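Local coordinates for protein TASOR (Homo sapiens, PDB 6TL1) that helps assemble the HUSH complex, which maintains H3K9me3-based epigenetic silencing in the nucleus, at residues L46-L58 against E186-C200. Residues are numbered along the deposited sequence; the frame is centred on the assembly and turned at random.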
ATOM      1  N   LEU A  46      -0.869  18.890  -0.605  1.00 49.00           N
ATOM      2  CA  LEU A  46      -0.775  18.806   0.854  1.00 48.33           C
ATOM      3  C   LEU A  46      -0.148  17.487   1.292  1.00 47.91           C
ATOM      4  O   LEU A  46       0.739  17.472   2.155  1.00 45.08           O
ATOM      5  CB  LEU A  46      -2.154  18.987   1.489  1.00 55.35           C
ATOM      6  CG  LEU A  46      -2.768  20.369   1.284  1.00 65.83           C
ATOM      7  CD1 LEU A  46      -4.097  20.505   2.021  1.00 69.63           C
ATOM      8  CD2 LEU A  46      -1.779  21.430   1.744  1.00 68.13           C
ATOM      9  N   LEU A  47      -0.595  16.360   0.708  1.00 43.13           N
ATOM     10  CA  LEU A  47      -0.022  15.063   1.072  1.00 42.52           C
ATOM     11  C   LEU A  47       1.420  14.943   0.604  1.00 42.01           C
ATOM     12  O   LEU A  47       2.251  14.334   1.287  1.00 37.82           O
ATOM     13  CB  LEU A  47      -0.861  13.914   0.493  1.00 39.64           C
ATOM     14  CG  LEU A  47      -2.246  13.793   1.124  1.00 44.49           C
ATOM     15  CD1 LEU A  47      -3.031  12.655   0.529  1.00 44.84           C
ATOM     16  CD2 LEU A  47      -2.094  13.603   2.635  1.00 45.67           C
ATOM     17  N   GLU A  48       1.741  15.521  -0.557  1.00 42.44           N
ATOM     18  CA  GLU A  48       3.109  15.418  -1.049  1.00 39.47           C
ATOM     19  C   GLU A  48       4.047  16.264  -0.196  1.00 42.63           C
ATOM     20  O   GLU A  48       5.189  15.867   0.060  1.00 43.81           O
ATOM     21  CB  GLU A  48       3.176  15.835  -2.518  1.00 45.20           C
ATOM     22  CG  GLU A  48       2.372  14.918  -3.449  1.00 56.46           C
ATOM     23  CD  GLU A  48       2.287  15.446  -4.881  1.00 70.85           C
ATOM     24  OE1 GLU A  48       2.307  14.629  -5.830  1.00 77.10           O
ATOM     25  OE2 GLU A  48       2.199  16.681  -5.059  1.00 76.09           O
ATOM     26  N   LYS A  49       3.568  17.424   0.275  1.00 40.04           N
ATOM     27  CA  LYS A  49       4.359  18.216   1.213  1.00 46.82           C
ATOM     28  C   LYS A  49       4.709  17.413   2.449  1.00 42.62           C
ATOM     29  O   LYS A  49       5.865  17.428   2.887  1.00 44.10           O
ATOM     30  CB  LYS A  49       3.618  19.494   1.641  1.00 51.72           C
ATOM     31  CG  LYS A  49       3.460  20.531   0.571  1.00 61.94           C
ATOM     32  CD  LYS A  49       3.134  21.919   1.126  1.00 72.43           C
ATOM     33  CE  LYS A  49       1.806  22.415   0.579  1.00 72.49           C
ATOM     34  NZ  LYS A  49       1.700  23.898   0.448  1.00 77.01           N
ATOM     35  N   GLU A  50       3.738  16.691   3.009  1.00 47.51           N
ATOM     36  CA  GLU A  50       3.994  16.025   4.273  1.00 45.09           C
ATOM     37  C   GLU A  50       4.827  14.766   4.073  1.00 39.02           C
ATOM     38  O   GLU A  50       5.636  14.426   4.940  1.00 40.97           O
ATOM     39  CB  GLU A  50       2.676  15.718   4.974  1.00 46.60           C
ATOM     40  CG  GLU A  50       1.882  16.983   5.238  1.00 57.19           C
ATOM     41  CD  GLU A  50       0.863  16.863   6.356  1.00 62.28           C
ATOM     42  OE1 GLU A  50       0.254  15.786   6.523  1.00 60.86           O
ATOM     43  OE2 GLU A  50       0.620  17.891   7.026  1.00 67.91           O
ATOM     44  N   PHE A  51       4.697  14.111   2.912  1.00 37.51           N
ATOM     45  CA  PHE A  51       5.587  13.005   2.568  1.00 37.96           C
ATOM     46  C   PHE A  51       7.024  13.501   2.475  1.00 40.25           C
ATOM     47  O   PHE A  51       7.944  12.919   3.068  1.00 38.50           O
ATOM     48  CB  PHE A  51       5.124  12.370   1.246  1.00 32.11           C
ATOM     49  CG  PHE A  51       5.874  11.122   0.848  1.00 37.85           C
ATOM     50  CD1 PHE A  51       7.038  11.207   0.100  1.00 40.39           C
ATOM     51  CD2 PHE A  51       5.380   9.858   1.175  1.00 36.45           C
ATOM     52  CE1 PHE A  51       7.720  10.061  -0.281  1.00 39.03           C
ATOM     53  CE2 PHE A  51       6.062   8.710   0.794  1.00 36.68           C
ATOM     54  CZ  PHE A  51       7.225   8.814   0.062  1.00 33.63           C
ATOM     55  N   THR A  52       7.228  14.610   1.761  1.00 41.46           N
ATOM     56  CA  THR A  52       8.568  15.169   1.626  1.00 43.61           C
ATOM     57  C   THR A  52       9.115  15.619   2.974  1.00 44.60           C
ATOM     58  O   THR A  52      10.284  15.373   3.290  1.00 45.31           O
ATOM     59  CB  THR A  52       8.540  16.351   0.660  1.00 47.50           C
ATOM     60  OG1 THR A  52       8.375  15.881  -0.683  1.00 50.51           O
ATOM     61  CG2 THR A  52       9.815  17.178   0.779  1.00 48.96           C
ATOM     62  N   GLU A  53       8.276  16.262   3.789  1.00 44.63           N
ATOM     63  CA  GLU A  53       8.703  16.661   5.126  1.00 49.11           C
ATOM     64  C   GLU A  53       9.097  15.443   5.958  1.00 47.23           C
ATOM     65  O   GLU A  53      10.140  15.443   6.622  1.00 47.31           O
ATOM     66  CB  GLU A  53       7.575  17.442   5.803  1.00 51.10           C
ATOM     67  CG  GLU A  53       7.793  17.782   7.263  1.00 59.01           C
ATOM     68  CD  GLU A  53       9.023  18.631   7.506  1.00 67.41           C
ATOM     69  OE1 GLU A  53       9.721  18.381   8.512  1.00 73.59           O
ATOM     70  OE2 GLU A  53       9.299  19.537   6.691  1.00 73.38           O
ATOM     71  N   LYS A  54       8.284  14.386   5.912  1.00 44.65           N
ATOM     72  CA  LYS A  54       8.582  13.183   6.686  1.00 42.59           C
ATOM     73  C   LYS A  54       9.893  12.558   6.243  1.00 38.61           C
ATOM     74  O   LYS A  54      10.703  12.140   7.076  1.00 40.40           O
ATOM     75  CB  LYS A  54       7.446  12.166   6.540  1.00 39.47           C
ATOM     76  CG  LYS A  54       7.731  10.799   7.166  1.00 35.04           C
ATOM     77  CD  LYS A  54       7.770  10.910   8.688  1.00 36.67           C
ATOM     78  CE  LYS A  54       7.957   9.529   9.328  1.00 39.47           C
ATOM     79  NZ  LYS A  54       8.015   9.582  10.823  1.00 36.37           N
ATOM     80  N   ARG A  55      10.147  12.532   4.935  1.00 37.01           N
ATOM     81  CA  ARG A  55      11.407  11.973   4.464  1.00 40.37           C
ATOM     82  C   ARG A  55      12.603  12.738   5.003  1.00 36.81           C
ATOM     83  O   ARG A  55      13.626  12.134   5.334  1.00 40.18           O
ATOM     84  CB  ARG A  55      11.471  11.937   2.937  1.00 39.47           C
ATOM     85  CG  ARG A  55      12.692  11.152   2.508  1.00 46.07           C
ATOM     86  CD  ARG A  55      13.261  11.588   1.205  1.00 59.46           C
ATOM     87  NE  ARG A  55      12.390  11.224   0.099  1.00 64.93           N
ATOM     88  CZ  ARG A  55      11.780  12.103  -0.689  1.00 74.07           C
ATOM     89  NH1 ARG A  55      11.950  13.406  -0.498  1.00 77.37           N
ATOM     90  NH2 ARG A  55      11.005  11.676  -1.678  1.00 74.91           N
ATOM     91  N   ARG A  56      12.518  14.070   5.076  1.00 40.05           N
ATOM     92  CA  ARG A  56      13.668  14.794   5.596  1.00 42.61           C
ATOM     93  C   ARG A  56      13.803  14.612   7.105  1.00 41.00           C
ATOM     94  O   ARG A  56      14.918  14.665   7.636  1.00 42.32           O
ATOM     95  CB  ARG A  56      13.592  16.280   5.239  1.00 49.96           C
ATOM     96  CG  ARG A  56      13.673  16.574   3.738  1.00 52.96           C
ATOM     97  CD  ARG A  56      13.734  18.065   3.494  1.00 48.88           C
ATOM     98  NE  ARG A  56      15.099  18.537   3.630  1.00 52.47           N
ATOM     99  CZ  ARG A  56      15.459  19.803   3.511  1.00 49.79           C
ATOM    100  NH1 ARG A  56      16.732  20.143   3.642  1.00 53.58           N
ATOM    101  NH2 ARG A  56      14.541  20.731   3.261  1.00 51.13           N
ATOM    102  N   GLU A  57      12.696  14.409   7.819  1.00 40.30           N
ATOM    103  CA  GLU A  57      12.825  14.112   9.246  1.00 42.96           C
ATOM    104  C   GLU A  57      13.438  12.737   9.462  1.00 42.79           C
ATOM    105  O   GLU A  57      14.216  12.542  10.400  1.00 46.46           O
ATOM    106  CB  GLU A  57      11.478  14.203   9.967  1.00 44.96           C
ATOM    107  CG  GLU A  57      10.622  15.387   9.615  1.00 51.18           C
ATOM    108  CD  GLU A  57       9.393  15.493  10.498  1.00 53.46           C
ATOM    109  OE1 GLU A  57       9.056  14.495  11.174  1.00 56.83           O
ATOM    110  OE2 GLU A  57       8.762  16.574  10.517  1.00 52.55           O
ATOM    111  N   LEU A  58      13.111  11.773   8.602  1.00 41.06           N
ATOM    112  CA  LEU A  58      13.713  10.450   8.752  1.00 43.34           C
ATOM    113  C   LEU A  58      15.220  10.526   8.557  1.00 47.08           C
ATOM    114  O   LEU A  58      15.983   9.922   9.324  1.00 50.23           O
ATOM    115  CB  LEU A  58      13.083   9.452   7.779  1.00 43.40           C
ATOM    116  CG  LEU A  58      11.662   8.995   8.108  1.00 44.67           C
ATOM    117  CD1 LEU A  58      11.077   8.162   6.975  1.00 45.97           C
ATOM    118  CD2 LEU A  58      11.627   8.210   9.425  1.00 40.30           C
ATOM    119  N   GLU A 186       2.576   5.992  12.587  1.00 39.37           N
ATOM    120  CA  GLU A 186       3.452   7.084  12.973  1.00 44.70           C
ATOM    121  C   GLU A 186       3.005   7.607  14.325  1.00 46.79           C
ATOM    122  O   GLU A 186       1.829   7.940  14.507  1.00 43.09           O
ATOM    123  CB  GLU A 186       3.439   8.199  11.924  1.00 47.54           C
ATOM    124  CG  GLU A 186       4.453   9.278  12.184  1.00 51.12           C
ATOM    125  CD  GLU A 186       4.605  10.256  11.028  1.00 51.43           C
ATOM    126  OE1 GLU A 186       3.714  10.325  10.156  1.00 47.60           O
ATOM    127  OE2 GLU A 186       5.621  10.977  11.014  1.00 61.23           O
ATOM    128  N   TYR A 187       3.937   7.674  15.268  1.00 39.07           N
ATOM    129  CA  TYR A 187       3.627   8.276  16.544  1.00 48.25           C
ATOM    130  C   TYR A 187       3.749   9.787  16.407  1.00 57.81           C
ATOM    131  O   TYR A 187       4.731  10.293  15.850  1.00 56.47           O
ATOM    132  CB  TYR A 187       4.577   7.762  17.624  1.00 44.65           C
ATOM    133  CG  TYR A 187       4.240   6.378  18.134  1.00 52.53           C
ATOM    134  CD1 TYR A 187       3.313   6.197  19.151  1.00 58.25           C
ATOM    135  CD2 TYR A 187       4.861   5.249  17.602  1.00 49.98           C
ATOM    136  CE1 TYR A 187       3.011   4.931  19.630  1.00 62.16           C
ATOM    137  CE2 TYR A 187       4.567   3.973  18.077  1.00 51.81           C
ATOM    138  CZ  TYR A 187       3.638   3.823  19.086  1.00 57.10           C
ATOM    139  OH  TYR A 187       3.327   2.571  19.561  1.00 53.53           O
ATOM    140  N   GLY A 188       2.760  10.503  16.918  1.00 47.83           N
ATOM    141  CA  GLY A 188       2.883  11.922  17.152  1.00 65.22           C
ATOM    142  C   GLY A 188       3.520  12.074  18.504  1.00 70.37           C
ATOM    143  O   GLY A 188       4.191  11.157  19.005  1.00 71.16           O
ATOM    144  N   PHE A 189       3.312  13.214  19.138  1.00 80.90           N
ATOM    145  CA  PHE A 189       3.784  13.367  20.508  1.00 91.09           C
ATOM    146  C   PHE A 189       2.606  13.096  21.433  1.00 96.66           C
ATOM    147  O   PHE A 189       1.685  13.912  21.540  1.00101.16           O
ATOM    148  CB  PHE A 189       4.408  14.734  20.744  1.00101.51           C
ATOM    149  CG  PHE A 189       4.586  15.067  22.198  1.00114.94           C
ATOM    150  CD1 PHE A 189       5.100  14.120  23.078  1.00119.13           C
ATOM    151  CD2 PHE A 189       4.266  16.326  22.682  1.00122.30           C
ATOM    152  CE1 PHE A 189       5.261  14.411  24.425  1.00124.88           C
ATOM    153  CE2 PHE A 189       4.432  16.633  24.023  1.00128.80           C
ATOM    154  CZ  PHE A 189       4.931  15.674  24.896  1.00129.53           C
ATOM    155  N   ASP A 190       2.645  11.933  22.089  1.00 96.93           N
ATOM    156  CA  ASP A 190       1.691  11.356  23.050  1.00 96.98           C
ATOM    157  C   ASP A 190       0.537  10.610  22.381  1.00 87.26           C
ATOM    158  O   ASP A 190      -0.307  10.056  23.097  1.00 87.36           O
ATOM    159  CB  ASP A 190       1.080  12.400  24.003  1.00107.11           C
ATOM    160  CG  ASP A 190       1.729  12.389  25.374  1.00115.94           C
ATOM    161  OD1 ASP A 190       2.580  11.505  25.622  1.00114.56           O
ATOM    162  OD2 ASP A 190       1.388  13.260  26.198  1.00123.53           O
ATOM    163  N   GLU A 191       0.462  10.567  21.054  1.00 79.31           N
ATOM    164  CA  GLU A 191      -0.660   9.920  20.391  1.00 72.87           C
ATOM    165  C   GLU A 191      -0.197   9.365  19.055  1.00 63.98           C
ATOM    166  O   GLU A 191       0.717   9.907  18.431  1.00 59.98           O
ATOM    167  CB  GLU A 191      -1.831  10.881  20.185  1.00 79.67           C
ATOM    168  CG  GLU A 191      -3.192  10.260  20.466  1.00 86.42           C
ATOM    169  CD  GLU A 191      -4.295  11.299  20.568  1.00 95.56           C
ATOM    170  OE1 GLU A 191      -4.491  12.057  19.593  1.00 95.79           O
ATOM    171  OE2 GLU A 191      -4.955  11.364  21.626  1.00101.54           O
ATOM    172  N   LEU A 192      -0.834   8.286  18.617  1.00 57.35           N
ATOM    173  CA  LEU A 192      -0.586   7.795  17.276  1.00 53.68           C
ATOM    174  C   LEU A 192      -1.293   8.714  16.291  1.00 51.97           C
ATOM    175  O   LEU A 192      -2.422   9.153  16.529  1.00 52.40           O
ATOM    176  CB  LEU A 192      -1.088   6.361  17.119  1.00 51.92           C
ATOM    177  CG  LEU A 192      -0.123   5.314  17.661  1.00 50.92           C
ATOM    178  CD1 LEU A 192      -0.853   4.020  17.977  1.00 53.55           C
ATOM    179  CD2 LEU A 192       0.978   5.095  16.648  1.00 39.22           C
ATOM    180  N   ARG A 193      -0.619   9.024  15.193  1.00 49.73           N
ATOM    181  CA  ARG A 193      -1.244   9.843  14.164  1.00 51.47           C
ATOM    182  C   ARG A 193      -2.326   9.036  13.462  1.00 48.48           C
ATOM    183  O   ARG A 193      -2.192   7.823  13.282  1.00 43.05           O
ATOM    184  CB  ARG A 193      -0.188  10.309  13.162  1.00 50.12           C
ATOM    185  CG  ARG A 193       0.721  11.411  13.690  1.00 55.47           C
ATOM    186  CD  ARG A 193       1.604  11.957  12.584  1.00 54.29           C
ATOM    187  NE  ARG A 193       0.851  12.160  11.355  1.00 55.94           N
ATOM    188  CZ  ARG A 193       0.467  13.353  10.912  1.00 60.08           C
ATOM    189  NH1 ARG A 193       0.772  14.443  11.605  1.00 64.29           N
ATOM    190  NH2 ARG A 193      -0.222  13.454   9.781  1.00 57.66           N
ATOM    191  N   ARG A 194      -3.427   9.691  13.103  1.00 48.73           N
ATOM    192  CA  ARG A 194      -4.437   8.938  12.380  1.00 43.11           C
ATOM    193  C   ARG A 194      -4.078   8.767  10.911  1.00 43.27           C
ATOM    194  O   ARG A 194      -4.654   7.904  10.240  1.00 42.91           O
ATOM    195  CB  ARG A 194      -5.815   9.592  12.507  1.00 50.09           C
ATOM    196  CG  ARG A 194      -6.412   9.500  13.901  1.00 58.58           C
ATOM    197  CD  ARG A 194      -7.917   9.708  13.892  1.00 71.81           C
ATOM    198  NE  ARG A 194      -8.599   8.599  13.223  1.00 76.90           N
ATOM    199  CZ  ARG A 194      -9.228   8.678  12.055  1.00 81.87           C
ATOM    200  NH1 ARG A 194      -9.287   9.829  11.395  1.00 83.10           N
ATOM    201  NH2 ARG A 194      -9.805   7.595  11.548  1.00 82.40           N
ATOM    202  N   ARG A 195      -3.130   9.556  10.393  1.00 40.26           N
ATOM    203  CA  ARG A 195      -2.671   9.418   9.016  1.00 42.87           C
ATOM    204  C   ARG A 195      -1.144   9.424   8.990  1.00 41.38           C
ATOM    205  O   ARG A 195      -0.525  10.483   9.163  1.00 42.35           O
ATOM    206  CB  ARG A 195      -3.222  10.531   8.126  1.00 46.93           C
ATOM    207  CG  ARG A 195      -2.695  10.439   6.688  1.00 50.22           C
ATOM    208  CD  ARG A 195      -3.261  11.514   5.792  1.00 53.02           C
ATOM    209  NE  ARG A 195      -3.091  12.842   6.361  1.00 56.87           N
ATOM    210  CZ  ARG A 195      -1.954  13.533   6.326  1.00 57.27           C
ATOM    211  NH1 ARG A 195      -0.860  13.021   5.771  1.00 49.68           N
ATOM    212  NH2 ARG A 195      -1.901  14.744   6.870  1.00 64.59           N
ATOM    213  N   PRO A 196      -0.513   8.268   8.782  1.00 39.40           N
ATOM    214  CA  PRO A 196       0.948   8.254   8.637  1.00 37.27           C
ATOM    215  C   PRO A 196       1.344   9.029   7.398  1.00 36.73           C
ATOM    216  O   PRO A 196       0.700   8.915   6.356  1.00 38.75           O
ATOM    217  CB  PRO A 196       1.278   6.761   8.488  1.00 37.86           C
ATOM    218  CG  PRO A 196       0.090   6.044   9.072  1.00 35.84           C
ATOM    219  CD  PRO A 196      -1.085   6.915   8.701  1.00 38.09           C
ATOM    220  N   ARG A 197       2.399   9.835   7.516  1.00 37.57           N
ATOM    221  CA  ARG A 197       2.763  10.720   6.416  1.00 38.18           C
ATOM    222  C   ARG A 197       3.731  10.105   5.411  1.00 42.22           C
ATOM    223  O   ARG A 197       3.911  10.686   4.327  1.00 44.68           O
ATOM    224  CB  ARG A 197       3.366  12.035   6.927  1.00 39.80           C
ATOM    225  CG  ARG A 197       2.619  12.747   8.057  1.00 42.72           C
ATOM    226  CD  ARG A 197       3.494  13.859   8.657  1.00 45.90           C
ATOM    227  NE  ARG A 197       4.525  13.335   9.528  1.00 44.18           N
ATOM    228  CZ  ARG A 197       5.559  14.047   9.959  1.00 48.01           C
ATOM    229  NH1 ARG A 197       6.460  13.498  10.761  1.00 51.56           N
ATOM    230  NH2 ARG A 197       5.734  15.291   9.538  1.00 50.99           N
ATOM    231  N   HIS A 198       4.328   8.949   5.712  1.00 35.78           N
ATOM    232  CA  HIS A 198       5.208   8.278   4.761  1.00 38.60           C
ATOM    233  C   HIS A 198       4.444   7.323   3.841  1.00 35.56           C
ATOM    234  O   HIS A 198       5.040   6.433   3.231  1.00 37.92           O
ATOM    235  CB  HIS A 198       6.365   7.576   5.492  1.00 35.95           C
ATOM    236  CG  HIS A 198       5.958   6.724   6.656  1.00 38.52           C
ATOM    237  ND1 HIS A 198       5.152   7.179   7.680  1.00 41.43           N
ATOM    238  CD2 HIS A 198       6.303   5.454   6.991  1.00 36.86           C
ATOM    239  CE1 HIS A 198       4.986   6.218   8.571  1.00 41.72           C
ATOM    240  NE2 HIS A 198       5.668   5.157   8.175  1.00 38.31           N
ATOM    241  N   VAL A 199       3.141   7.537   3.712  1.00 35.07           N
ATOM    242  CA  VAL A 199       2.257   6.898   2.752  1.00 35.08           C
ATOM    243  C   VAL A 199       1.545   8.008   1.994  1.00 40.40           C
ATOM    244  O   VAL A 199       0.945   8.894   2.612  1.00 45.09           O
ATOM    245  CB  VAL A 199       1.234   5.990   3.456  1.00 34.34           C
ATOM    246  CG1 VAL A 199       0.178   5.536   2.485  1.00 34.09           C
ATOM    247  CG2 VAL A 199       1.953   4.799   4.132  1.00 36.97           C
ATOM    248  N   CYS A 200       1.635   7.983   0.659  1.00 35.00           N
ATOM    249  CA  CYS A 200       1.063   9.061  -0.151  1.00 37.47           C
ATOM    250  C   CYS A 200       0.448   8.510  -1.433  1.00 39.59           C
ATOM    251  O   CYS A 200       1.130   7.787  -2.180  1.00 39.45           O
ATOM    252  CB  CYS A 200       2.139  10.101  -0.485  1.00 39.27           C
ATOM    253  SG  CYS A 200       1.505  11.578  -1.296  1.00 48.25           S
TER
HETATM  254  O   HOH W   1       1.636  12.364   3.215  1.00 40.24           O
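A salt-bridge network joins helix 45-60 of the pseudo-PARP domain to the loop that leads into strand 199-209, with Arg197 bonded to Glu57 and Lys54 to Glu186. Arg197 holds Glu186 side-on within the loop, using NE and NH1. Arg197 NH1 also gives a bond to Glu57 OE1 (2.8 Å), which is met from above the carboxylate plane. The bond from Arg197 NH2 to Glu57 OE2 is weak. Lys54 bends at chi2 (69°); Lys54 CB lies over one face of the Arg197 guanidinium, and CD comes near its NH1. Lys54 NZ reaches Glu186 OE2 at 2.8 Å, also from above the carboxylate plane. That oxygen therefore takes donors from both Lys54 and Arg197, which probably favours a charged carboxylate.

The loop crosses to strand 199-209, a member of the five-stranded antiparallel sheet, and the helix packs beside this junction. There Phe51 lays CD2 against Cys200 CB (3.6 Å), and the Phe51 side chain also touches Lys133 of the adjacent strand 126-134. Leu47 CB meets Cys200 SG at 3.8 Å. A water bridges Leu47 O and Arg197 O.

At the Arg195 guanidinium, Leu47 CD2 sits over one face, 3.4 Å from NH1. Arg193 NH2 lies over the opposite face. Glu50 OE1 forms a salt bridge with Arg195 NH2 at the edge, at a very short, doubtful distance. His198 CB packs on Lys54 CG (3.9 Å), while His198 NE2 bonds to Glu158 O.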